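Local coordinates for protein anti-sigma-I factor RsgI3 (Clostridium thermocellum, PDB 6QE7) that probably holds the sigma factor SigI3 inactive and, through its extracellular pair of PA14 domains, binds pectin and related plant cell-wall polysaccharides, at residues A[9-12]-A[18-21]; A[30-35]-A[109-114]; A[64-69]-A[80-85]; A[90-95]-A[129-134]. All coordinates share one frame; numbering follows the deposited sequence.

Contact 1 of 4, residues A[9-12]-A[18-21]; sequences EYYN and RFQF. With CA (calcium ion), chain E.
Tyr10 and Phe21 pair across an antiparallel hairpin of strands 6-11 and 19-25, and backbone bonds set the register. Tyr10 N donates to Phe21 O at 3.0 Å. Tyr10 O takes Gln20 N at 2.9 Å and, more weakly, Phe21 N. Two consecutive residues thus face Tyr10, which makes a classic beta bulge. Next to the connecting loop, Asn12 N donates to Arg18 O at 2.8 Å, from above the carbonyl plane.

The aromatic contacts lie on the two sides of the sheet. The Tyr10 and Phe21 rings are near parallel, 18° apart, but slid so that they barely overlap. Tyr10 CB sits over the face of the Phe21 ring, 3.8 Å from its centroid. On the other side, with CG anti to the backbone N (chi1 166°), the Phe19 ring turns its edge to the face of Tyr11, the planes at 68°. Phe19 CB lies 3.6 Å from Tyr11 CE2.

A water joins the polar ends. It accepts from Asn12 ND2 and lies within bonding distance of Arg18 O and Gln20 OE1. Asn12 OD1 accepts from Gly42 N and from a calcium-bound water.

Asn12 O binds calcium at 2.3 Å, alongside Asp44 and Thr45. The hairpin end is therefore tied to the metal through a main-chain oxygen, and the asparagine amide helps fix the surrounding loop and water shell.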
loop_
_atom_site.group_PDB
_atom_site.type_symbol
_atom_site.label_atom_id
_atom_site.label_comp_id
_atom_site.label_asym_id
_atom_site.label_seq_id
_atom_site.Cartn_x
_atom_site.Cartn_y
_atom_site.Cartn_z
ATOM N N GLU A 9 8.626 8.683 7.021
ATOM C CA GLU A 9 7.213 8.353 6.765
ATOM C C GLU A 9 7.075 6.892 7.199
ATOM O O GLU A 9 7.753 6.007 6.564
ATOM C CB GLU A 9 6.805 8.537 5.286
ATOM C CG GLU A 9 7.007 9.897 4.605
ATOM C CD GLU A 9 7.301 9.805 3.096
ATOM O OE1 GLU A 9 6.857 8.826 2.419
ATOM O OE2 GLU A 9 8.008 10.668 2.594
ATOM N N TYR A 10 6.123 6.637 8.086
ATOM C CA TYR A 10 5.869 5.343 8.733
ATOM C C TYR A 10 4.521 4.822 8.317
ATOM O O TYR A 10 3.479 5.455 8.505
ATOM C CB TYR A 10 5.954 5.517 10.246
ATOM C CG TYR A 10 7.356 5.746 10.721
ATOM C CD1 TYR A 10 7.939 7.001 10.660
ATOM C CD2 TYR A 10 8.146 4.719 11.203
ATOM C CE1 TYR A 10 9.246 7.209 11.095
ATOM C CE2 TYR A 10 9.434 4.925 11.684
ATOM C CZ TYR A 10 10.001 6.185 11.630
ATOM O OH TYR A 10 11.291 6.381 12.047
ATOM N N TYR A 11 4.534 3.643 7.718
ATOM C CA TYR A 11 3.323 3.039 7.124
ATOM C C TYR A 11 3.096 1.704 7.852
ATOM O O TYR A 11 4.082 1.006 8.042
ATOM C CB TYR A 11 3.613 2.831 5.635
ATOM C CG TYR A 11 3.836 4.078 4.821
ATOM C CD1 TYR A 11 5.094 4.677 4.781
ATOM C CD2 TYR A 11 2.829 4.585 4.003
ATOM C CE1 TYR A 11 5.323 5.796 4.021
ATOM C CE2 TYR A 11 3.040 5.703 3.227
ATOM C CZ TYR A 11 4.284 6.287 3.244
ATOM O OH TYR A 11 4.456 7.412 2.547
ATOM N N ASN A 12 1.843 1.268 7.990
ATOM C CA ASN A 12 1.454 0.003 8.672
ATOM C C ASN A 12 1.366 -1.187 7.720
ATOM O O ASN A 12 1.069 -2.307 8.214
ATOM C CB ASN A 12 0.099 0.151 9.392
ATOM C CG ASN A 12 0.314 0.431 10.856
ATOM O OD1 ASN A 12 1.101 -0.276 11.465
ATOM N ND2 ASN A 12 -0.315 1.464 11.418
ATOM N N ARG A 18 -1.153 2.363 3.911
ATOM C CA ARG A 18 -1.624 2.547 5.309
ATOM C C ARG A 18 -0.662 3.477 6.042
ATOM O O ARG A 18 -0.116 3.121 7.099
ATOM C CB ARG A 18 -1.704 1.198 6.003
ATOM C CG ARG A 18 -3.025 0.501 5.774
ATOM C CD ARG A 18 -2.948 -0.789 6.532
ATOM N NE ARG A 18 -4.010 -1.698 6.183
ATOM C CZ ARG A 18 -5.246 -1.639 6.669
ATOM N NH1 ARG A 18 -5.614 -0.654 7.479
ATOM N NH2 ARG A 18 -6.110 -2.580 6.343
ATOM N N PHE A 19 -0.544 4.668 5.508
ATOM C CA PHE A 19 0.302 5.734 6.069
ATOM C C PHE A 19 -0.207 6.030 7.492
ATOM O O PHE A 19 -1.424 6.105 7.664
ATOM C CB PHE A 19 0.282 6.961 5.156
ATOM C CG PHE A 19 0.856 8.152 5.872
ATOM C CD1 PHE A 19 2.222 8.227 6.153
ATOM C CD2 PHE A 19 0.022 9.134 6.382
ATOM C CE1 PHE A 19 2.745 9.286 6.872
ATOM C CE2 PHE A 19 0.571 10.214 7.078
ATOM C CZ PHE A 19 1.920 10.259 7.346
ATOM N N GLN A 20 0.677 6.054 8.480
ATOM C CA GLN A 20 0.312 6.412 9.877
ATOM C C GLN A 20 0.827 7.789 10.306
ATOM O O GLN A 20 0.042 8.615 10.744
ATOM C CB GLN A 20 0.810 5.349 10.852
ATOM C CG GLN A 20 0.194 5.445 12.255
ATOM C CD GLN A 20 -1.321 5.432 12.252
ATOM O OE1 GLN A 20 -1.952 4.803 11.433
ATOM N NE2 GLN A 20 -1.909 6.211 13.118
ATOM N N PHE A 21 2.107 8.058 10.282
ATOM C CA PHE A 21 2.589 9.353 10.807
ATOM C C PHE A 21 3.912 9.658 10.093
ATOM O O PHE A 21 4.528 8.742 9.509
ATOM C CB PHE A 21 2.677 9.343 12.331
ATOM C CG PHE A 21 3.775 8.423 12.854
ATOM C CD1 PHE A 21 5.111 8.790 12.815
ATOM C CD2 PHE A 21 3.490 7.146 13.272
ATOM C CE1 PHE A 21 6.116 7.928 13.235
ATOM C CE2 PHE A 21 4.486 6.274 13.680
ATOM C CZ PHE A 21 5.804 6.651 13.636
HETATM CA CA CA E . 1.514 -4.260 9.278
HETATM O O HOH W 1 -1.853 3.123 9.295
HETATM O O HOH W 2 2.373 -2.701 10.965
HETATM O O HOH W 3 -0.614 -3.558 10.318
HETATM O O HOH W 4 1.035 -5.897 11.033
HETATM O O HOH W 5 -0.302 -4.770 7.747
#

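Contact 2 of 4, residues A[30-35]-A[109-114]; sequences FDWGEG and MEYYQH. With CA (calcium ion), chain D.
Tyr111 meets Trp32 where strand 105-113 passes the turn after strand 29-31. The phenol carbon Tyr111 CE2 lies 3.8 Å from Trp32 CZ3. The planes are 55° apart and the six-membered ring centroids 5.8 Å apart, so the pair is oblique. Tyr111 CG is anti to the backbone N (chi1 159°), which carries the ring toward the indole. Its hydroxyl is hydrogen-bonded to Asp69 O.

Two residues on, Gln113 splits its amide between two tasks. Its OE1 binds calcium at 2.3 Å, in a site completed by Asp69, Asp70, Val115, Ala117 and waters. Its NE2 donates to a water at 3.0 Å, and that water lies 2.9 Å from Gly35 O. NE2 also bonds to Arg116 O.

The facing turn is closely held. Gly35 N donates to Trp32 O at 2.7 Å, closing a type II' turn. Gly33 N bonds to Asp31 OD1 at 2.9 Å, an Asx turn. Trp32 and Gly33 both face Ala118 in a classic bulge.

Apolar contact is thus confined to one ring pair, while water carries the polar link. With both amide atoms of Gln113 engaged, the rotation of that amide is probably fixed for metal binding.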
loop_
_atom_site.group_PDB
_atom_site.type_symbol
_atom_site.label_atom_id
_atom_site.label_comp_id
_atom_site.label_asym_id
_atom_site.label_seq_id
_atom_site.Cartn_x
_atom_site.Cartn_y
_atom_site.Cartn_z
ATOM N N PHE A 30 18.228 2.441 14.203
ATOM C CA PHE A 30 17.061 1.862 14.868
ATOM C C PHE A 30 17.283 0.387 15.066
ATOM O O PHE A 30 17.565 -0.316 14.130
ATOM C CB PHE A 30 15.806 2.163 14.045
ATOM C CG PHE A 30 15.379 3.593 14.071
ATOM C CD1 PHE A 30 14.792 4.131 15.201
ATOM C CD2 PHE A 30 15.535 4.403 12.972
ATOM C CE1 PHE A 30 14.400 5.462 15.243
ATOM C CE2 PHE A 30 15.138 5.738 13.008
ATOM C CZ PHE A 30 14.505 6.244 14.114
ATOM N N ASP A 31 17.016 -0.087 16.261
ATOM C CA ASP A 31 16.840 -1.528 16.464
ATOM C C ASP A 31 15.551 -1.719 17.220
ATOM O O ASP A 31 15.524 -1.376 18.335
ATOM C CB ASP A 31 18.031 -2.180 17.160
ATOM C CG ASP A 31 17.830 -3.679 17.360
ATOM O OD1 ASP A 31 16.740 -4.221 17.017
ATOM O OD2 ASP A 31 18.741 -4.306 17.924
ATOM N N TRP A 32 14.535 -2.284 16.577
ATOM C CA TRP A 32 13.168 -2.379 17.140
ATOM C C TRP A 32 12.951 -3.774 17.693
ATOM O O TRP A 32 11.809 -4.081 18.087
ATOM C CB TRP A 32 12.138 -2.001 16.073
ATOM C CG TRP A 32 12.262 -0.583 15.650
ATOM C CD1 TRP A 32 12.170 0.516 16.464
ATOM C CD2 TRP A 32 12.502 -0.094 14.328
ATOM N NE1 TRP A 32 12.231 1.650 15.725
ATOM C CE2 TRP A 32 12.479 1.311 14.419
ATOM C CE3 TRP A 32 12.678 -0.709 13.080
ATOM C CZ2 TRP A 32 12.657 2.122 13.306
ATOM C CZ3 TRP A 32 12.825 0.101 11.978
ATOM C CH2 TRP A 32 12.865 1.488 12.100
ATOM N N GLY A 33 14.024 -4.550 17.817
ATOM C CA GLY A 33 13.929 -5.950 18.242
ATOM C C GLY A 33 12.874 -6.674 17.430
ATOM O O GLY A 33 13.020 -6.667 16.221
ATOM N N GLU A 34 11.846 -7.232 18.069
ATOM C CA GLU A 34 10.712 -7.902 17.399
ATOM C C GLU A 34 9.470 -6.997 17.464
ATOM O O GLU A 34 8.319 -7.480 17.224
ATOM C CB GLU A 34 10.506 -9.308 17.985
ATOM C CG GLU A 34 11.655 -10.200 17.660
ATOM C CD GLU A 34 11.538 -11.603 18.200
ATOM O OE1 GLU A 34 11.432 -11.728 19.463
ATOM O OE2 GLU A 34 11.528 -12.542 17.358
ATOM N N GLY A 35 9.678 -5.710 17.655
ATOM C CA GLY A 35 8.609 -4.742 17.892
ATOM C C GLY A 35 8.482 -3.824 16.692
ATOM O O GLY A 35 8.852 -4.239 15.589
ATOM N N MET A 109 15.947 6.702 1.608
ATOM C CA MET A 109 16.130 5.340 2.052
ATOM C C MET A 109 14.743 4.783 2.330
ATOM O O MET A 109 14.026 5.369 3.135
ATOM C CB MET A 109 17.023 5.294 3.290
ATOM C CG MET A 109 17.105 3.924 3.851
ATOM S SD MET A 109 18.478 3.814 5.074
ATOM C CE MET A 109 18.198 2.197 5.798
ATOM N N GLU A 110 14.423 3.679 1.642
ATOM C CA GLU A 110 13.165 2.908 1.807
ATOM C C GLU A 110 13.542 1.642 2.525
ATOM O O GLU A 110 14.618 1.104 2.263
ATOM C CB GLU A 110 12.495 2.657 0.445
ATOM C CG GLU A 110 11.904 3.946 -0.088
ATOM C CD GLU A 110 11.203 3.845 -1.441
ATOM O OE1 GLU A 110 11.267 2.813 -2.041
ATOM O OE2 GLU A 110 10.536 4.785 -1.796
ATOM N N TYR A 111 12.702 1.258 3.475
ATOM C CA TYR A 111 12.968 0.151 4.394
ATOM C C TYR A 111 11.671 -0.615 4.553
ATOM O O TYR A 111 10.620 0.068 4.616
ATOM C CB TYR A 111 13.455 0.754 5.732
ATOM C CG TYR A 111 13.274 -0.226 6.852
ATOM C CD1 TYR A 111 14.163 -1.264 7.030
ATOM C CD2 TYR A 111 12.131 -0.206 7.615
ATOM C CE1 TYR A 111 13.961 -2.246 7.972
ATOM C CE2 TYR A 111 11.916 -1.171 8.569
ATOM C CZ TYR A 111 12.818 -2.192 8.736
ATOM O OH TYR A 111 12.590 -3.116 9.690
ATOM N N TYR A 112 11.719 -1.931 4.799
ATOM C CA TYR A 112 10.516 -2.599 5.312
ATOM C C TYR A 112 10.951 -3.756 6.211
ATOM O O TYR A 112 12.082 -4.244 6.175
ATOM C CB TYR A 112 9.635 -3.082 4.164
ATOM C CG TYR A 112 10.080 -4.390 3.557
ATOM C CD1 TYR A 112 11.047 -4.448 2.572
ATOM C CD2 TYR A 112 9.494 -5.592 3.937
ATOM C CE1 TYR A 112 11.442 -5.659 1.995
ATOM C CE2 TYR A 112 9.834 -6.804 3.339
ATOM C CZ TYR A 112 10.809 -6.850 2.349
ATOM O OH TYR A 112 11.200 -8.056 1.862
ATOM N N GLN A 113 10.050 -4.051 7.109
ATOM C CA GLN A 113 9.969 -5.224 7.998
ATOM C C GLN A 113 8.875 -6.167 7.503
ATOM O O GLN A 113 7.694 -5.721 7.218
ATOM C CB GLN A 113 9.669 -4.731 9.427
ATOM C CG GLN A 113 8.906 -5.765 10.265
ATOM C CD GLN A 113 9.721 -6.919 10.763
ATOM O OE1 GLN A 113 10.624 -7.418 10.096
ATOM N NE2 GLN A 113 9.489 -7.280 12.033
ATOM N N HIS A 114 9.240 -7.433 7.438
ATOM C CA HIS A 114 8.277 -8.520 7.180
ATOM C C HIS A 114 7.836 -9.084 8.535
ATOM O O HIS A 114 6.786 -8.649 9.015
ATOM C CB HIS A 114 8.813 -9.559 6.170
ATOM C CG HIS A 114 7.794 -10.599 5.825
ATOM N ND1 HIS A 114 8.123 -11.916 5.741
ATOM C CD2 HIS A 114 6.432 -10.528 5.669
ATOM C CE1 HIS A 114 7.027 -12.643 5.520
ATOM N NE2 HIS A 114 5.962 -11.798 5.466
HETATM CA CA CA D . 12.221 -9.000 9.892
HETATM O O HOH W 6 7.524 -6.267 14.034
HETATM O O HOH W 7 12.151 -11.332 8.445
HETATM O O HOH W 8 13.847 -11.199 10.108
#

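Contact 3 of 4, residues A[64-69]-A[80-85]; sequences FYTVTD and LLIDKW. With CA (calcium ion), chain D.
Phe64 and Leu81 begin a sparse apolar contact between strands of the two sheets. Phe64 CD1 lies 4.1 Å from Leu81 CD1, and the two side chains run at a slant to each other. The methyl meets the ring obliquely. Phe64 O is also 4.1 Å from Ile82 CD1.

Thr66 comes next on the same side of its strand. It meets Ile82 tip to tip, with Thr66 CG2 3.8 Å from Ile82 CD1. Its hydroxyl oxygen OG1 is 3.9 Å from the same methyl. Ile82 CG1 stands anti to the carbonyl carbon (chi1 -53°), and with chi2 extended (159°) CD1 is carried to Thr66. Leu81 and Ile82 both face Leu74 in a classic beta bulge. This helps explain how two consecutive residues can both turn toward strand 60-69.

At the far end, Asp69 leaves the packing and binds calcium through OD1 at 2.3 Å. Its OD2 accepts a hydrogen bond of 2.7 Å from a calcium-bound water. Asp70, Gln113, Val115 and Ala117 complete the protein ligands.

The axes of segments 64-69 and 80-84 approach to 8.3 Å and their directions differ by 20°. This is face-to-face packing of a beta sandwich, the fold of PA14 domains, with a calcium site where strands 60-69 and 105-113 end.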
loop_
_atom_site.group_PDB
_atom_site.type_symbol
_atom_site.label_atom_id
_atom_site.label_comp_id
_atom_site.label_asym_id
_atom_site.label_seq_id
_atom_site.Cartn_x
_atom_site.Cartn_y
_atom_site.Cartn_z
ATOM N N PHE A 64 28.398 4.478 1.324
ATOM C CA PHE A 64 27.158 4.349 2.139
ATOM C C PHE A 64 26.935 2.877 2.462
ATOM O O PHE A 64 27.204 1.917 1.635
ATOM C CB PHE A 64 25.943 4.910 1.416
ATOM C CG PHE A 64 26.052 6.377 1.327
ATOM C CD1 PHE A 64 26.903 6.953 0.402
ATOM C CD2 PHE A 64 25.435 7.180 2.245
ATOM C CE1 PHE A 64 27.025 8.326 0.329
ATOM C CE2 PHE A 64 25.535 8.554 2.146
ATOM C CZ PHE A 64 26.342 9.122 1.201
ATOM N N TYR A 65 26.555 2.659 3.713
ATOM C CA TYR A 65 26.190 1.316 4.226
ATOM C C TYR A 65 24.795 1.397 4.863
ATOM O O TYR A 65 24.490 2.363 5.575
ATOM C CB TYR A 65 27.121 0.799 5.318
ATOM C CG TYR A 65 28.595 1.068 5.144
ATOM C CD1 TYR A 65 29.129 2.356 5.234
ATOM C CD2 TYR A 65 29.457 0.015 4.891
ATOM C CE1 TYR A 65 30.503 2.560 5.115
ATOM C CE2 TYR A 65 30.823 0.214 4.750
ATOM C CZ TYR A 65 31.345 1.491 4.859
ATOM O OH TYR A 65 32.703 1.640 4.667
ATOM N N THR A 66 24.023 0.335 4.644
ATOM C CA THR A 66 22.723 0.062 5.280
ATOM C C THR A 66 22.904 -1.252 6.017
ATOM O O THR A 66 23.551 -2.139 5.513
ATOM C CB THR A 66 21.590 0.031 4.251
ATOM O OG1 THR A 66 21.802 -1.056 3.339
ATOM C CG2 THR A 66 21.461 1.316 3.469
ATOM N N VAL A 67 22.428 -1.313 7.245
ATOM C CA VAL A 67 22.278 -2.615 7.928
ATOM C C VAL A 67 20.797 -2.679 8.294
ATOM O O VAL A 67 20.368 -1.844 9.104
ATOM C CB VAL A 67 23.184 -2.718 9.183
ATOM C CG1 VAL A 67 23.119 -4.107 9.774
ATOM C CG2 VAL A 67 24.615 -2.373 8.853
ATOM N N THR A 68 20.071 -3.629 7.722
ATOM C CA THR A 68 18.597 -3.686 7.766
ATOM C C THR A 68 18.158 -5.115 7.957
ATOM O O THR A 68 18.752 -6.045 7.371
ATOM C CB THR A 68 17.911 -3.129 6.524
ATOM O OG1 THR A 68 18.363 -3.661 5.253
ATOM C CG2 THR A 68 18.062 -1.633 6.455
ATOM N N ASP A 69 17.026 -5.203 8.634
ATOM C CA ASP A 69 16.125 -6.360 8.586
ATOM C C ASP A 69 14.722 -5.766 8.556
ATOM O O ASP A 69 14.377 -5.149 9.571
ATOM C CB ASP A 69 16.410 -7.273 9.780
ATOM C CG ASP A 69 15.392 -8.385 9.896
ATOM O OD1 ASP A 69 14.292 -8.280 9.235
ATOM O OD2 ASP A 69 15.706 -9.345 10.591
ATOM N N LEU A 80 20.494 5.078 -7.609
ATOM C CA LEU A 80 20.107 3.924 -6.752
ATOM C C LEU A 80 21.390 3.154 -6.430
ATOM O O LEU A 80 21.859 2.436 -7.300
ATOM C CB LEU A 80 19.079 3.066 -7.488
ATOM C CG LEU A 80 18.627 1.785 -6.791
ATOM C CD1 LEU A 80 17.975 2.095 -5.471
ATOM C CD2 LEU A 80 17.613 1.026 -7.664
ATOM N N LEU A 81 21.932 3.309 -5.216
ATOM C CA LEU A 81 23.240 2.711 -4.831
ATOM C C LEU A 81 23.012 1.289 -4.314
ATOM O O LEU A 81 23.842 0.468 -4.627
ATOM C CB LEU A 81 23.851 3.567 -3.712
ATOM C CG LEU A 81 24.346 4.943 -4.153
ATOM C CD1 LEU A 81 24.929 5.712 -2.988
ATOM C CD2 LEU A 81 25.330 4.777 -5.281
ATOM N N ILE A 82 21.953 1.068 -3.497
ATOM C CA ILE A 82 21.617 -0.231 -2.858
ATOM C C ILE A 82 20.159 -0.593 -3.123
ATOM O O ILE A 82 19.250 0.236 -2.867
ATOM C CB ILE A 82 21.933 -0.196 -1.365
ATOM C CG1 ILE A 82 23.360 0.252 -1.095
ATOM C CG2 ILE A 82 21.711 -1.558 -0.762
ATOM C CD1 ILE A 82 23.542 0.771 0.314
ATOM N N ASP A 83 19.998 -1.792 -3.658
ATOM C CA ASP A 83 18.708 -2.372 -4.093
ATOM C C ASP A 83 18.679 -3.775 -3.524
ATOM O O ASP A 83 19.091 -4.687 -4.190
ATOM C CB ASP A 83 18.526 -2.365 -5.607
ATOM C CG ASP A 83 17.094 -2.672 -6.029
ATOM O OD1 ASP A 83 16.291 -2.982 -5.175
ATOM O OD2 ASP A 83 16.804 -2.597 -7.208
ATOM N N LYS A 84 18.156 -3.919 -2.317
ATOM C CA LYS A 84 18.098 -5.234 -1.650
ATOM C C LYS A 84 16.734 -5.387 -0.996
ATOM O O LYS A 84 16.680 -5.463 0.272
ATOM C CB LYS A 84 19.221 -5.331 -0.633
ATOM C CG LYS A 84 20.596 -5.400 -1.249
ATOM C CD LYS A 84 20.791 -6.547 -2.180
ATOM C CE LYS A 84 22.205 -6.468 -2.723
ATOM N NZ LYS A 84 22.619 -7.783 -3.199
ATOM N N TRP A 85 15.695 -5.286 -1.807
ATOM C CA TRP A 85 14.312 -5.292 -1.290
ATOM C C TRP A 85 13.840 -6.724 -1.097
ATOM O O TRP A 85 13.302 -7.315 -2.026
ATOM C CB TRP A 85 13.414 -4.593 -2.300
ATOM C CG TRP A 85 12.141 -4.129 -1.672
ATOM C CD1 TRP A 85 10.883 -4.545 -1.977
ATOM C CD2 TRP A 85 11.982 -3.051 -0.737
ATOM N NE1 TRP A 85 9.964 -3.849 -1.228
ATOM C CE2 TRP A 85 10.582 -2.865 -0.539
ATOM C CE3 TRP A 85 12.854 -2.273 -0.000
ATOM C CZ2 TRP A 85 10.067 -2.041 0.438
ATOM C CZ3 TRP A 85 12.343 -1.398 0.947
ATOM C CH2 TRP A 85 10.954 -1.265 1.143
HETATM CA CA CA D . 12.221 -9.000 9.892
HETATM O O HOH W 8 13.847 -11.199 10.108
HETATM O O HOH W 7 12.151 -11.332 8.445
#

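Contact 4 of 4, residues A[90-95]-A[129-134]; sequences ATEHSE and QQKEII
Glu92 OE2 receives the ammonium of Lys131 in a salt bridge, with NZ 2.8 Å away. The bridge lies on the surface of the PA14 beta sandwich and spans one of its sheets. Glu92 is on strand 91-99. Lys131 is in the loop just before the short strand 132-133. Strands 60-69 and 119-125 run between them.

The two side chains come from opposite directions. Each has CG anti to the backbone N, with chi1 -177° in Glu92 and -171° in Lys131. Both chains then stay extended, which lets them bridge backbones that are far apart: the CA atoms of Glu92 and Lys131 are 12.9 Å from each other.

Lys131 has a second partner in the Tyr65 ring, by a cation-pi contact, and it also touches Met123. Glu92 touches Tyr65, Val67 and Met123. The ion pair therefore lies across side chains of the intervening strands.

The loop before Lys131 is shaped by Gln129. Its NE2 donates to Gln130 O at 3.0 Å, on a lone pair and in the carbonyl plane. Gln129 OE1 turns to Arg57.

Lys131 NZ approaches the syn side of Glu92 OE2, 28° out of the carboxylate plane, and lies 3.5 Å from Glu92 OE1.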
loop_
_atom_site.group_PDB
_atom_site.type_symbol
_atom_site.label_atom_id
_atom_site.label_comp_id
_atom_site.label_asym_id
_atom_site.label_seq_id
_atom_site.Cartn_x
_atom_site.Cartn_y
_atom_site.Cartn_z
ATOM N N ALA A 90 19.451 -9.144 9.693
ATOM C CA ALA A 90 20.286 -7.918 9.681
ATOM C C ALA A 90 21.523 -8.159 8.829
ATOM O O ALA A 90 22.268 -9.114 9.086
ATOM C CB ALA A 90 20.725 -7.514 11.060
ATOM N N THR A 91 21.699 -7.361 7.799
ATOM C CA THR A 91 22.702 -7.645 6.772
ATOM C C THR A 91 23.181 -6.280 6.356
ATOM O O THR A 91 22.333 -5.428 6.125
ATOM C CB THR A 91 22.160 -8.430 5.565
ATOM O OG1 THR A 91 21.625 -9.689 6.006
ATOM C CG2 THR A 91 23.231 -8.607 4.507
ATOM N N GLU A 92 24.493 -6.111 6.237
ATOM C CA GLU A 92 25.080 -4.885 5.708
ATOM C C GLU A 92 25.121 -5.028 4.181
ATOM O O GLU A 92 25.463 -6.098 3.763
ATOM C CB GLU A 92 26.526 -4.779 6.192
ATOM C CG GLU A 92 27.207 -3.500 5.762
ATOM C CD GLU A 92 28.349 -3.137 6.712
ATOM O OE1 GLU A 92 29.296 -3.866 6.719
ATOM O OE2 GLU A 92 28.207 -2.216 7.514
ATOM N N HIS A 93 24.925 -3.927 3.456
ATOM C CA HIS A 93 25.088 -3.771 1.988
ATOM C C HIS A 93 25.673 -2.390 1.848
ATOM O O HIS A 93 25.472 -1.567 2.774
ATOM C CB HIS A 93 23.744 -3.831 1.210
ATOM C CG HIS A 93 22.998 -5.112 1.403
ATOM N ND1 HIS A 93 23.510 -6.342 0.994
ATOM C CD2 HIS A 93 21.792 -5.384 1.975
ATOM C CE1 HIS A 93 22.659 -7.305 1.314
ATOM N NE2 HIS A 93 21.572 -6.731 1.884
ATOM N N SER A 94 26.406 -2.142 0.784
ATOM C CA SER A 94 27.105 -0.855 0.664
ATOM C C SER A 94 27.361 -0.553 -0.806
ATOM O O SER A 94 27.427 -1.525 -1.547
ATOM C CB SER A 94 28.407 -0.940 1.421
ATOM O OG SER A 94 29.240 -2.009 0.913
ATOM N N GLU A 95 27.633 0.716 -1.140
ATOM C CA GLU A 95 28.075 1.155 -2.473
ATOM C C GLU A 95 28.784 2.478 -2.333
ATOM O O GLU A 95 28.656 3.124 -1.286
ATOM C CB GLU A 95 26.907 1.319 -3.474
ATOM C CG GLU A 95 26.920 0.221 -4.563
ATOM C CD GLU A 95 28.166 0.032 -5.463
ATOM O OE1 GLU A 95 29.014 1.021 -5.607
ATOM O OE2 GLU A 95 28.317 -1.105 -6.047
ATOM N N GLN A 129 36.620 10.199 6.552
ATOM C CA GLN A 129 35.458 9.938 7.454
ATOM C C GLN A 129 35.518 8.513 7.967
ATOM O O GLN A 129 35.261 7.545 7.215
ATOM C CB GLN A 129 34.136 10.202 6.775
ATOM C CG GLN A 129 32.975 9.905 7.694
ATOM C CD GLN A 129 32.915 10.917 8.797
ATOM O OE1 GLN A 129 32.733 12.109 8.560
ATOM N NE2 GLN A 129 33.077 10.421 10.012
ATOM N N GLN A 130 35.823 8.389 9.239
ATOM C CA GLN A 130 35.752 7.109 9.940
ATOM C C GLN A 130 34.305 6.643 9.889
ATOM O O GLN A 130 33.389 7.477 9.959
ATOM C CB GLN A 130 36.238 7.236 11.377
ATOM C CG GLN A 130 36.413 5.889 12.076
ATOM C CD GLN A 130 36.679 6.118 13.547
ATOM O OE1 GLN A 130 36.561 7.239 14.042
ATOM N NE2 GLN A 130 37.028 5.061 14.261
ATOM N N LYS A 131 34.148 5.341 9.747
ATOM C CA LYS A 131 32.834 4.762 9.484
ATOM C C LYS A 131 31.985 5.145 10.678
ATOM O O LYS A 131 32.375 4.752 11.760
ATOM C CB LYS A 131 32.933 3.251 9.343
ATOM C CG LYS A 131 31.657 2.603 8.850
ATOM C CD LYS A 131 31.694 1.110 8.986
ATOM C CE LYS A 131 30.480 0.426 8.397
ATOM N NZ LYS A 131 30.627 -1.054 8.403
ATOM N N GLU A 132 30.914 5.916 10.473
ATOM C CA GLU A 132 29.934 6.177 11.544
ATOM C C GLU A 132 28.521 6.057 10.967
ATOM O O GLU A 132 28.406 6.169 9.739
ATOM C CB GLU A 132 30.240 7.587 12.073
ATOM C CG GLU A 132 30.280 8.641 11.008
ATOM C CD GLU A 132 30.377 10.098 11.458
ATOM O OE1 GLU A 132 30.711 10.304 12.615
ATOM O OE2 GLU A 132 30.143 11.050 10.622
ATOM N N ILE A 133 27.521 5.860 11.833
ATOM C CA ILE A 133 26.123 6.340 11.672
ATOM C C ILE A 133 26.108 7.755 11.105
ATOM O O ILE A 133 26.670 8.669 11.710
ATOM C CB ILE A 133 25.344 6.282 13.009
ATOM C CG1 ILE A 133 25.210 4.868 13.568
ATOM C CG2 ILE A 133 23.988 6.941 12.823
ATOM C CD1 ILE A 133 24.223 3.986 12.755
ATOM N N ILE A 134 25.376 7.993 10.023
ATOM C CA ILE A 134 25.394 9.360 9.462
ATOM C C ILE A 134 24.727 10.241 10.497
ATOM O O ILE A 134 23.549 10.062 10.811
ATOM C CB ILE A 134 24.726 9.508 8.088
ATOM C CG1 ILE A 134 25.291 8.541 7.049
ATOM C CG2 ILE A 134 24.813 10.954 7.591
ATOM C CD1 ILE A 134 24.790 8.787 5.629
#

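How the contacts relate
All four contacts lie in the first PA14 domain. Contact 1 comes first and closes a short hairpin next to one calcium ion. Contact 2 opens at 30-35 and closes 74 residues later at 109-114, tying the turn after strand 29-31 to strand 105-113. Contact 3 nests inside that loop and joins the two sheets. Both reach the second calcium ion, and the rings of Tyr112 and Trp85 pack where they meet. Contact 4 opens inside the same loop but closes beyond it, so it crosses contact 2. It follows contact 3 in series, and their strands 60-69 and 91-99 are sheet neighbours. Contact 1 touches contact 2 through Tyr10 and Phe30.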